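Local coordinates for transcriptional regulator, LacI family protein (Rhodococcus jostii, PDB 3K9C), which probably acts as a DNA-binding transcription regulator of the LacI family, with a periplasmic-binding-protein-like core of the kind that senses small effector molecules, at residues Val189-Asn193 and Asp194-Thr198. Residues are numbered along the deposited sequence; the frame is centred on the assembly and turned at random.
Sequences VVAFN and DRCAT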
loop_
_atom_site.group_PDB
_atom_site.type_symbol
_atom_site.label_atom_id
_atom_site.label_comp_id
_atom_site.label_asym_id
_atom_site.label_seq_id
_atom_site.Cartn_x
_atom_site.Cartn_y
_atom_site.Cartn_z
ATOM N N VAL B 189 -5.653 22.820 5.752
ATOM C CA VAL B 189 -6.481 21.889 5.024
ATOM C C VAL B 189 -6.558 20.564 5.750
ATOM O O VAL B 189 -5.537 20.010 6.125
ATOM C CB VAL B 189 -5.889 21.635 3.625
ATOM C CG1 VAL B 189 -6.780 20.683 2.851
ATOM C CG2 VAL B 189 -5.706 22.960 2.889
ATOM N N VAL B 190 -7.770 20.064 5.947
ATOM C CA VAL B 190 -7.972 18.775 6.588
ATOM C C VAL B 190 -8.375 17.810 5.470
ATOM O O VAL B 190 -9.440 17.953 4.871
ATOM C CB VAL B 190 -9.100 18.834 7.664
ATOM C CG1 VAL B 190 -9.349 17.451 8.237
ATOM C CG2 VAL B 190 -8.711 19.792 8.785
ATOM N N ALA B 191 -7.506 16.850 5.170
ATOM C CA ALA B 191 -7.773 15.874 4.118
ATOM C C ALA B 191 -8.620 14.724 4.651
ATOM O O ALA B 191 -8.602 14.443 5.844
ATOM C CB ALA B 191 -6.462 15.345 3.551
ATOM N N PHE B 192 -9.350 14.054 3.759
ATOM C CA PHE B 192 -10.209 12.940 4.167
ATOM C C PHE B 192 -9.405 11.864 4.892
ATOM O O PHE B 192 -9.810 11.400 5.954
ATOM C CB PHE B 192 -10.913 12.317 2.957
ATOM C CG PHE B 192 -11.755 11.128 3.305
ATOM C CD1 PHE B 192 -12.863 11.268 4.133
ATOM C CD2 PHE B 192 -11.422 9.865 2.837
ATOM C CE1 PHE B 192 -13.627 10.163 4.487
ATOM C CE2 PHE B 192 -12.185 8.751 3.186
ATOM C CZ PHE B 192 -13.287 8.900 4.014
ATOM N N ASN B 193 -8.284 11.458 4.300
ATOM C CA ASN B 193 -7.403 10.465 4.912
ATOM C C ASN B 193 -5.936 10.749 4.568
ATOM O O ASN B 193 -5.645 11.643 3.771
ATOM C CB ASN B 193 -7.807 9.023 4.510
ATOM C CG ASN B 193 -7.531 8.683 3.035
ATOM O OD1 ASN B 193 -6.912 9.440 2.293
ATOM N ND2 ASN B 193 -7.990 7.514 2.622
ATOM N N ASP B 194 -5.021 9.998 5.179
ATOM C CA ASP B 194 -3.586 10.164 4.948
ATOM C C ASP B 194 -3.145 10.066 3.483
ATOM O O ASP B 194 -2.264 10.814 3.041
ATOM C CB ASP B 194 -2.789 9.135 5.756
ATOM C CG ASP B 194 -2.912 9.336 7.260
ATOM O OD1 ASP B 194 -3.373 10.412 7.695
ATOM O OD2 ASP B 194 -2.524 8.412 8.003
ATOM N N ARG B 195 -3.730 9.133 2.738
ATOM C CA ARG B 195 -3.364 8.981 1.330
ATOM C C ARG B 195 -3.772 10.221 0.547
ATOM O O ARG B 195 -3.069 10.657 -0.364
ATOM C CB ARG B 195 -4.017 7.732 0.728
ATOM C CG ARG B 195 -3.643 7.506 -0.728
ATOM C CD ARG B 195 -4.148 6.172 -1.231
ATOM N NE ARG B 195 -3.146 5.126 -1.081
ATOM C CZ ARG B 195 -3.356 3.845 -1.368
ATOM N NH1 ARG B 195 -4.544 3.450 -1.818
ATOM N NH2 ARG B 195 -2.377 2.959 -1.220
ATOM N N CYS B 196 -4.913 10.796 0.915
ATOM C CA CYS B 196 -5.399 12.012 0.270
ATOM C C CYS B 196 -4.457 13.160 0.632
ATOM O O CYS B 196 -4.107 13.990 -0.212
ATOM C CB CYS B 196 -6.812 12.328 0.762
ATOM S SG CYS B 196 -7.535 13.808 0.072
ATOM N N ALA B 197 -4.048 13.193 1.899
ATOM C CA ALA B 197 -3.140 14.223 2.404
ATOM C C ALA B 197 -1.795 14.115 1.690
ATOM O O ALA B 197 -1.146 15.119 1.410
ATOM C CB ALA B 197 -2.952 14.065 3.927
ATOM N N THR B 198 -1.377 12.894 1.391
ATOM C CA THR B 198 -0.111 12.707 0.691
ATOM C C THR B 198 -0.118 13.480 -0.628
ATOM O O THR B 198 0.890 14.079 -1.006
ATOM C CB THR B 198 0.169 11.218 0.403
ATOM O OG1 THR B 198 0.414 10.524 1.633
ATOM C CG2 THR B 198 1.396 11.077 -0.499
#
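Asn193 caps the helix that begins at Asp194, and its side chain reaches forward to the backbone N of Cys196. Beyond CB, CG sits between the residue's own N and carbonyl carbon (chi1 70°), and this brings the amide oxygen round to the backbone N-H groups of the first turn. OD1 accepts from Cys196 N at 2.8 Å, the donor lying almost in line with the C=O bond (164°). Arg195 N is also near, 3.2 Å from OD1, and CB of Cys196 comes within 3.3 Å of the same oxygen. The other tip atom, ND2, faces away from the helix, with weak hydrogen bonds to Thr167 O and to a bound glycerol, probably from the crystallisation liquor. The backbone of Asn193 adds a second tie, Ala197 N to Asn193 O at 2.9 Å, the first i to i+4 bond of the helix. Replacing this asparagine with alanine is likely to leave Cys196 N without its side-chain acceptor, the first turn then relying on the backbone bond from Ala197 N. On the strand side of the cap, the methyl of Ala191 packs against the helix, its CB 3.8 Å from Ala197 CB and 4.0 Å from Cys196 SG; the sulfur lies anti to its backbone N (chi1 179°), directed back toward the strand end. Asp194 turns its carboxylate away to Ser223 N and Thr235 OG1, while Arg195 reaches Gln22 O with NH2. One turn on, Thr198 OG1 and Thr198 N approach Asp194 O from opposite faces of its plane, the hydroxyl at 3.0 Å. This is an asparagine N-cap at the strand-to-helix turn of a beta-alpha-beta unit in which helix 194-206 joins strands 188-191 and 216-218 of the parallel sheet of a periplasmic-binding-protein-like domain.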